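Local coordinates for protein pseudopodium-enriched atypical kinase 1 (Homo sapiens, PDB 6BHC) that is classed as a pseudokinase, an atypical relative of tyrosine kinases with an unusual catalytic cleft, and forms dimers of its kinase fold, at residues A106-Q118 with Q186-V199. The protein carries 1 engineered substitution. Numbering follows the deposited sequence.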
ATOM      1  N   ALA A 106      -0.170 -21.249 -35.314  1.00 58.02           N
ATOM      2  CA  ALA A 106       0.417 -22.488 -34.810  1.00 57.11           C
ATOM      3  C   ALA A 106       1.564 -22.211 -33.844  1.00 63.80           C
ATOM      4  O   ALA A 106       1.655 -22.838 -32.782  1.00 60.23           O
ATOM      5  CB  ALA A 106       0.894 -23.355 -35.975  1.00 43.70           C
ATOM      6  N   VAL A 107       2.445 -21.271 -34.189  1.00 63.34           N
ATOM      7  CA  VAL A 107       3.589 -20.983 -33.331  1.00 64.01           C
ATOM      8  C   VAL A 107       3.145 -20.242 -32.074  1.00 61.54           C
ATOM      9  O   VAL A 107       3.609 -20.537 -30.966  1.00 57.13           O
ATOM     10  CB  VAL A 107       4.655 -20.191 -34.112  1.00 60.65           C
ATOM     11  CG1 VAL A 107       5.783 -19.757 -33.189  1.00 60.47           C
ATOM     12  CG2 VAL A 107       5.196 -21.028 -35.260  1.00 67.70           C
ATOM     13  N   ARG A 108       2.230 -19.281 -32.221  1.00 63.94           N
ATOM     14  CA  ARG A 108       1.813 -18.461 -31.089  1.00 65.09           C
ATOM     15  C   ARG A 108       0.898 -19.215 -30.129  1.00 68.74           C
ATOM     16  O   ARG A 108       0.902 -18.928 -28.926  1.00 68.32           O
ATOM     17  CB  ARG A 108       1.121 -17.194 -31.597  1.00 58.51           C
ATOM     18  CG  ARG A 108       0.874 -16.142 -30.535  1.00 57.74           C
ATOM     19  CD  ARG A 108       0.444 -14.827 -31.165  1.00 60.05           C
ATOM     20  NE  ARG A 108      -0.684 -14.999 -32.075  1.00 61.67           N
ATOM     21  CZ  ARG A 108      -1.955 -15.044 -31.688  1.00 63.76           C
ATOM     22  NH1 ARG A 108      -2.264 -14.933 -30.403  1.00 65.90           N
ATOM     23  NH2 ARG A 108      -2.917 -15.202 -32.586  1.00 62.85           N
ATOM     24  N   GLN A 109       0.112 -20.173 -30.627  1.00 67.97           N
ATOM     25  CA  GLN A 109      -0.771 -20.935 -29.751  1.00 72.03           C
ATOM     26  C   GLN A 109       0.001 -21.869 -28.827  1.00 68.43           C
ATOM     27  O   GLN A 109      -0.505 -22.222 -27.755  1.00 67.50           O
ATOM     28  CB  GLN A 109      -1.778 -21.732 -30.584  1.00 83.89           C
ATOM     29  CG  GLN A 109      -2.905 -22.379 -29.799  1.00 99.29           C
ATOM     30  CD  GLN A 109      -3.889 -23.099 -30.700  1.00111.79           C
ATOM     31  OE1 GLN A 109      -3.832 -22.971 -31.924  1.00113.65           O
ATOM     32  NE2 GLN A 109      -4.796 -23.863 -30.102  1.00116.12           N
ATOM     33  N   SER A 110       1.215 -22.266 -29.207  1.00 60.47           N
ATOM     34  CA  SER A 110       2.032 -23.143 -28.379  1.00 62.49           C
ATOM     35  C   SER A 110       2.732 -22.411 -27.241  1.00 54.14           C
ATOM     36  O   SER A 110       3.438 -23.054 -26.458  1.00 67.39           O
ATOM     37  CB  SER A 110       3.073 -23.862 -29.244  1.00 72.61           C
ATOM     38  OG  SER A 110       3.949 -22.939 -29.868  1.00 72.49           O
ATOM     39  N   LEU A 111       2.553 -21.099 -27.122  1.00 44.03           N
ATOM     40  CA  LEU A 111       3.217 -20.306 -26.096  1.00 45.77           C
ATOM     41  C   LEU A 111       2.264 -20.022 -24.944  1.00 48.24           C
ATOM     42  O   LEU A 111       1.082 -19.729 -25.158  1.00 36.04           O
ATOM     43  CB  LEU A 111       3.726 -18.984 -26.674  1.00 45.15           C
ATOM     44  CG  LEU A 111       4.496 -19.039 -27.993  1.00 48.39           C
ATOM     45  CD1 LEU A 111       4.807 -17.632 -28.479  1.00 39.97           C
ATOM     46  CD2 LEU A 111       5.771 -19.852 -27.838  1.00 49.87           C
ATOM     47  N   ALA A 112       2.782 -20.109 -23.721  1.00 32.20           N
ATOM     48  CA  ALA A 112       2.011 -19.684 -22.563  1.00 36.52           C
ATOM     49  C   ALA A 112       1.735 -18.189 -22.647  1.00 35.82           C
ATOM     50  O   ALA A 112       2.492 -17.429 -23.257  1.00 35.06           O
ATOM     51  CB  ALA A 112       2.757 -20.017 -21.271  1.00 32.78           C
ATOM     52  N   VAL A 113       0.629 -17.766 -22.027  1.00 29.49           N
ATOM     53  CA  VAL A 113       0.200 -16.382 -22.153  1.00 28.08           C
ATOM     54  C   VAL A 113       1.255 -15.449 -21.564  1.00 30.44           C
ATOM     55  O   VAL A 113       1.959 -15.785 -20.604  1.00 29.23           O
ATOM     56  CB  VAL A 113      -1.168 -16.164 -21.482  1.00 32.88           C
ATOM     57  CG1 VAL A 113      -2.229 -17.026 -22.154  1.00 33.42           C
ATOM     58  CG2 VAL A 113      -1.091 -16.469 -19.994  1.00 42.33           C
ATOM     59  N   HIS A 114       1.377 -14.269 -22.166  1.00 25.72           N
ATOM     60  CA  HIS A 114       2.329 -13.268 -21.714  1.00 24.68           C
ATOM     61  C   HIS A 114       1.734 -11.889 -21.952  1.00 23.89           C
ATOM     62  O   HIS A 114       1.003 -11.671 -22.921  1.00 29.54           O
ATOM     63  CB  HIS A 114       3.675 -13.398 -22.433  1.00 24.72           C
ATOM     64  CG  HIS A 114       4.763 -12.570 -21.827  1.00 27.46           C
ATOM     65  ND1 HIS A 114       4.959 -11.244 -22.148  1.00 28.12           N
ATOM     66  CD2 HIS A 114       5.715 -12.880 -20.916  1.00 28.81           C
ATOM     67  CE1 HIS A 114       5.984 -10.774 -21.462  1.00 28.08           C
ATOM     68  NE2 HIS A 114       6.462 -11.747 -20.707  1.00 27.49           N
ATOM     69  N   PHE A 115       2.071 -10.960 -21.056  1.00 29.89           N
ATOM     70  CA  PHE A 115       1.493  -9.620 -21.089  1.00 22.72           C
ATOM     71  C   PHE A 115       1.785  -8.898 -22.401  1.00 27.96           C
ATOM     72  O   PHE A 115       0.969  -8.088 -22.858  1.00 24.76           O
ATOM     73  CB  PHE A 115       2.026  -8.819 -19.899  1.00 22.71           C
ATOM     74  CG  PHE A 115       1.380  -7.477 -19.713  1.00 22.02           C
ATOM     75  CD1 PHE A 115       0.090  -7.374 -19.217  1.00 22.44           C
ATOM     76  CD2 PHE A 115       2.079  -6.314 -19.997  1.00 24.42           C
ATOM     77  CE1 PHE A 115      -0.498  -6.138 -19.029  1.00 24.17           C
ATOM     78  CE2 PHE A 115       1.496  -5.075 -19.813  1.00 22.18           C
ATOM     79  CZ  PHE A 115       0.207  -4.988 -19.324  1.00 23.77           C
ATOM     80  N   ASN A 116       2.927  -9.185 -23.027  1.00 24.37           N
ATOM     81  CA  ASN A 116       3.377  -8.459 -24.208  1.00 22.76           C
ATOM     82  C   ASN A 116       3.342  -9.308 -25.475  1.00 23.43           C
ATOM     83  O   ASN A 116       3.967  -8.946 -26.477  1.00 25.67           O
ATOM     84  CB  ASN A 116       4.784  -7.909 -23.976  1.00 22.63           C
ATOM     85  CG  ASN A 116       4.857  -7.003 -22.766  1.00 22.12           C
ATOM     86  OD1 ASN A 116       5.493  -7.334 -21.767  1.00 23.38           O
ATOM     87  ND2 ASN A 116       4.201  -5.852 -22.848  1.00 23.80           N
ATOM     88  N   ILE A 117       2.627 -10.428 -25.456  1.00 25.52           N
ATOM     89  CA  ILE A 117       2.482 -11.289 -26.622  1.00 26.13           C
ATOM     90  C   ILE A 117       0.996 -11.467 -26.899  1.00 31.29           C
ATOM     91  O   ILE A 117       0.203 -11.667 -25.972  1.00 24.89           O
ATOM     92  CB  ILE A 117       3.187 -12.648 -26.422  1.00 32.90           C
ATOM     93  CG1 ILE A 117       4.686 -12.429 -26.200  1.00 28.38           C
ATOM     94  CG2 ILE A 117       2.954 -13.565 -27.621  1.00 26.40           C
ATOM     95  CD1 ILE A 117       5.491 -13.700 -26.114  1.00 34.06           C
ATOM     96  N   GLN A 118       0.622 -11.387 -28.174  1.00 25.42           N
ATOM     97  CA  GLN A 118      -0.787 -11.361 -28.544  1.00 39.09           C
ATOM     98  C   GLN A 118      -1.477 -12.670 -28.186  1.00 31.07           C
ATOM     99  O   GLN A 118      -0.957 -13.757 -28.458  1.00 29.62           O
ATOM    100  CB  GLN A 118      -0.939 -11.081 -30.038  1.00 34.74           C
ATOM    101  CG  GLN A 118      -2.382 -10.940 -30.483  1.00 35.07           C
ATOM    102  CD  GLN A 118      -2.508 -10.417 -31.897  1.00 37.57           C
ATOM    103  OE1 GLN A 118      -1.819 -10.878 -32.807  1.00 32.27           O
ATOM    104  NE2 GLN A 118      -3.387  -9.442 -32.089  1.00 27.30           N
ATOM    105  N   GLN A 186       9.174  -3.444 -22.711  1.00 13.04           N
ATOM    106  CA  GLN A 186       8.122  -4.442 -22.875  1.00 17.68           C
ATOM    107  C   GLN A 186       8.436  -5.393 -24.024  1.00 22.48           C
ATOM    108  O   GLN A 186       8.128  -6.588 -23.947  1.00 30.15           O
ATOM    109  CB  GLN A 186       6.777  -3.756 -23.103  1.00 21.10           C
ATOM    110  CG  GLN A 186       6.336  -2.858 -21.963  1.00 23.31           C
ATOM    111  CD  GLN A 186       4.993  -2.216 -22.227  1.00 25.37           C
ATOM    112  OE1 GLN A 186       3.971  -2.897 -22.325  1.00 22.49           O
ATOM    113  NE2 GLN A 186       4.986  -0.896 -22.354  1.00 19.22           N
ATOM    114  N   LEU A 187       9.043  -4.880 -25.097  1.00 19.08           N
ATOM    115  CA  LEU A 187       9.435  -5.738 -26.209  1.00 19.81           C
ATOM    116  C   LEU A 187      10.450  -6.779 -25.761  1.00 18.39           C
ATOM    117  O   LEU A 187      10.330  -7.964 -26.093  1.00 22.13           O
ATOM    118  CB  LEU A 187      10.000  -4.894 -27.353  1.00 18.60           C
ATOM    119  CG  LEU A 187      10.576  -5.677 -28.538  1.00 28.38           C
ATOM    120  CD1 LEU A 187       9.507  -6.543 -29.190  1.00 18.99           C
ATOM    121  CD2 LEU A 187      11.203  -4.737 -29.559  1.00 24.85           C
ATOM    122  N   CYS A 188      11.462  -6.354 -25.000  1.00 11.83           N
ATOM    123  CA  CYS A 188      12.459  -7.298 -24.508  1.00 22.98           C
ATOM    124  C   CYS A 188      11.825  -8.354 -23.612  1.00 17.82           C
ATOM    125  O   CYS A 188      12.230  -9.521 -23.638  1.00 20.80           O
ATOM    126  CB  CYS A 188      13.569  -6.549 -23.769  1.00 25.88           C
ATOM    127  SG  CYS A 188      14.543  -5.465 -24.845  1.00 34.38           S
ATOM    128  N   SER A 189      10.822  -7.965 -22.823  1.00 14.61           N
ATOM    129  CA  SER A 189      10.133  -8.930 -21.972  0.59 18.80           C
ATOM    130  C   SER A 189       9.451 -10.007 -22.808  1.00 19.77           C
ATOM    131  O   SER A 189       9.558 -11.201 -22.509  1.00 20.75           O
ATOM    132  CB  SER A 189       9.118  -8.214 -21.081  0.59 18.71           C
ATOM    133  OG  SER A 189       9.763  -7.301 -20.208  0.59 30.45           O
ATOM    134  N   GLY A 190       8.746  -9.600 -23.866  1.00 18.18           N
ATOM    135  CA  GLY A 190       8.095 -10.576 -24.724  1.00 13.67           C
ATOM    136  C   GLY A 190       9.083 -11.432 -25.492  1.00 18.58           C
ATOM    137  O   GLY A 190       8.861 -12.630 -25.682  1.00 23.63           O
ATOM    138  N   LEU A 191      10.189 -10.832 -25.945  1.00 18.04           N
ATOM    139  CA  LEU A 191      11.216 -11.608 -26.633  1.00 22.77           C
ATOM    140  C   LEU A 191      11.916 -12.564 -25.677  1.00 20.65           C
ATOM    141  O   LEU A 191      12.287 -13.677 -26.065  1.00 29.53           O
ATOM    142  CB  LEU A 191      12.228 -10.674 -27.296  1.00 25.54           C
ATOM    143  CG  LEU A 191      11.710  -9.828 -28.460  1.00 30.76           C
ATOM    144  CD1 LEU A 191      12.808  -8.918 -28.988  1.00 27.85           C
ATOM    145  CD2 LEU A 191      11.163 -10.717 -29.570  1.00 28.97           C
ATOM    146  N   GLU A 192      12.106 -12.148 -24.422  1.00 32.66           N
ATOM    147  CA  GLU A 192      12.671 -13.044 -23.419  1.00 30.26           C
ATOM    148  C   GLU A 192      11.754 -14.233 -23.164  1.00 34.70           C
ATOM    149  O   GLU A 192      12.224 -15.318 -22.804  1.00 27.37           O
ATOM    150  CB  GLU A 192      12.926 -12.269 -22.125  1.00 34.14           C
ATOM    151  CG  GLU A 192      13.724 -13.018 -21.072  1.00 59.40           C
ATOM    152  CD  GLU A 192      13.905 -12.209 -19.799  1.00 72.00           C
ATOM    153  OE1 GLU A 192      13.010 -11.400 -19.473  1.00 70.37           O
ATOM    154  OE2 GLU A 192      14.945 -12.379 -19.128  1.00 74.86           O
ATOM    155  N   HIS A 193      10.445 -14.050 -23.354  1.00 23.53           N
ATOM    156  CA  HIS A 193       9.490 -15.142 -23.210  1.00 26.06           C
ATOM    157  C   HIS A 193       9.650 -16.193 -24.301  1.00 29.28           C
ATOM    158  O   HIS A 193       9.286 -17.353 -24.085  1.00 32.25           O
ATOM    159  CB  HIS A 193       8.064 -14.581 -23.223  1.00 21.72           C
ATOM    160  CG  HIS A 193       7.009 -15.584 -22.875  1.00 24.62           C
ATOM    161  ND1 HIS A 193       6.826 -16.058 -21.594  1.00 25.55           N
ATOM    162  CD2 HIS A 193       6.069 -16.188 -23.640  1.00 22.17           C
ATOM    163  CE1 HIS A 193       5.822 -16.918 -21.586  1.00 22.00           C
ATOM    164  NE2 HIS A 193       5.345 -17.014 -22.813  1.00 17.84           N
ATOM    165  N   LEU A 194      10.195 -15.818 -25.461  1.00 21.35           N
ATOM    166  CA  LEU A 194      10.347 -16.762 -26.561  1.00 23.55           C
ATOM    167  C   LEU A 194      11.569 -17.657 -26.414  1.00 27.33           C
ATOM    168  O   LEU A 194      11.613 -18.726 -27.033  1.00 29.29           O
ATOM    169  CB  LEU A 194      10.438 -16.014 -27.893  1.00 21.49           C
ATOM    170  CG  LEU A 194       9.325 -15.026 -28.246  1.00 28.38           C
ATOM    171  CD1 LEU A 194       9.569 -14.414 -29.622  1.00 29.21           C
ATOM    172  CD2 LEU A 194       7.966 -15.699 -28.191  1.00 26.01           C
ATOM    173  N   LYS A 195      12.553 -17.250 -25.613  1.00 19.37           N
ATOM    174  CA  LYS A 195      13.817 -17.982 -25.554  1.00 23.69           C
ATOM    175  C   LYS A 195      13.669 -19.411 -25.045  1.00 33.01           C
ATOM    176  O   LYS A 195      14.254 -20.319 -25.660  1.00 30.22           O
ATOM    177  CB  LYS A 195      14.828 -17.192 -24.718  1.00 23.68           C
ATOM    178  CG  LYS A 195      15.042 -15.771 -25.205  1.00 26.34           C
ATOM    179  CD  LYS A 195      15.467 -15.745 -26.663  1.00 41.50           C
ATOM    180  CE  LYS A 195      15.649 -14.319 -27.162  1.00 46.76           C
ATOM    181  NZ  LYS A 195      16.064 -14.278 -28.593  1.00 53.23           N
ATOM    182  N   PRO A 196      12.940 -19.694 -23.958  1.00 32.70           N
ATOM    183  CA  PRO A 196      12.818 -21.097 -23.524  1.00 34.57           C
ATOM    184  C   PRO A 196      12.095 -21.982 -24.526  1.00 32.65           C
ATOM    185  O   PRO A 196      12.233 -23.210 -24.460  1.00 33.06           O
ATOM    186  CB  PRO A 196      12.043 -20.993 -22.202  1.00 31.76           C
ATOM    187  CG  PRO A 196      12.270 -19.599 -21.739  1.00 27.81           C
ATOM    188  CD  PRO A 196      12.299 -18.783 -22.992  1.00 21.97           C
ATOM    189  N   TYR A 197      11.328 -21.403 -25.448  1.00 22.72           N
ATOM    190  CA  TYR A 197      10.718 -22.159 -26.533  1.00 28.83           C
ATOM    191  C   TYR A 197      11.628 -22.288 -27.746  1.00 36.82           C
ATOM    192  O   TYR A 197      11.287 -23.026 -28.676  1.00 33.04           O
ATOM    193  CB  TYR A 197       9.399 -21.505 -26.967  1.00 30.91           C
ATOM    194  CG  TYR A 197       8.315 -21.518 -25.914  1.00 34.26           C
ATOM    195  CD1 TYR A 197       7.518 -22.640 -25.724  1.00 37.72           C
ATOM    196  CD2 TYR A 197       8.082 -20.406 -25.117  1.00 35.26           C
ATOM    197  CE1 TYR A 197       6.525 -22.656 -24.764  1.00 41.79           C
ATOM    198  CE2 TYR A 197       7.088 -20.410 -24.156  1.00 30.23           C
ATOM    199  CZ  TYR A 197       6.314 -21.539 -23.984  1.00 36.96           C
ATOM    200  OH  TYR A 197       5.325 -21.551 -23.027  1.00 40.18           O
ATOM    201  N   HIS A 198      12.770 -21.595 -27.753  1.00 33.67           N
ATOM    202  CA  HIS A 198      13.666 -21.539 -28.910  1.00 30.87           C
ATOM    203  C   HIS A 198      12.927 -21.024 -30.143  1.00 31.49           C
ATOM    204  O   HIS A 198      13.016 -21.588 -31.235  1.00 38.64           O
ATOM    205  CB  HIS A 198      14.314 -22.898 -29.183  1.00 38.22           C
ATOM    206  CG  HIS A 198      15.178 -23.388 -28.066  1.00 49.30           C
ATOM    207  ND1 HIS A 198      14.689 -24.154 -27.030  1.00 61.11           N
ATOM    208  CD2 HIS A 198      16.497 -23.212 -27.816  1.00 52.89           C
ATOM    209  CE1 HIS A 198      15.672 -24.434 -26.193  1.00 58.29           C
ATOM    210  NE2 HIS A 198      16.780 -23.874 -26.647  1.00 54.41           N
ATOM    211  N   VAL A 199      12.184 -19.938 -29.954  1.00 29.98           N
ATOM    212  CA  VAL A 199      11.405 -19.311 -31.013  1.00 33.51           C
ATOM    213  C   VAL A 199      12.003 -17.942 -31.303  1.00 34.87           C
ATOM    214  O   VAL A 199      12.287 -17.172 -30.377  1.00 32.92           O
ATOM    215  CB  VAL A 199       9.920 -19.199 -30.625  1.00 31.36           C
ATOM    216  CG1 VAL A 199       9.167 -18.335 -31.623  1.00 32.87           C
ATOM    217  CG2 VAL A 199       9.294 -20.582 -30.542  1.00 37.67           C
TER
HETATM  218  O   HOH W   1       9.548 -12.271 -19.823  1.00 33.21           O
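Asn116 and Gly190 mark the closest backbone approach, CA to CA 5.2 Å, and the gap widens to 7.7 Å between the CA atoms of Leu111 and Tyr197 as the loop after helix 104-109 runs along the last turns of helix 173-194. His193 lies at the middle of the contact. Its NE2 donates to Ala112 O at 2.9 Å, a bent bond (137°) reaching the oxygen from above the carbonyl plane. CG stands anti to the backbone N of His193 (chi1 -171°), which turns the ring toward His114, whose CB lies over one face, 3.9 Å from the centroid. The two imidazoles meet obliquely, their planes 43° apart, while Ile117 CD1 approaches His193 CD2. Replacing His193 by alanine is likely to leave Ala112 O without this donor and to remove the ring that His114 CB and Ile117 CD1 pack against. In the protein kinase fold these elements correspond to the αC-β4 loop and the end of the αE helix, so the contact ties the N-lobe side of the domain to its helical C-lobe. A Schellman motif with His198 as its C-prime residue closes that helix, and within it Ala112 N donates to Tyr197 OH at 3.0 Å, a nearly straight bond. Leu111 CD2 lies over a face of the tyrosine ring, 3.7 Å from its centroid, and Leu111 CD1 meets Leu194 CD2. Toward Gln186, Asn116 ND2 makes a weak bond to OE1, the amide planes steeply inclined; Leu238 O also takes Asn116 ND2, Leu238 N meets Gln186 OE1, and Gln186 NE2 bonds Thr236 O. His114 ND1 accepts Asn116 N within the turn, while a water donating to Ser189 O links it to His114 NE2.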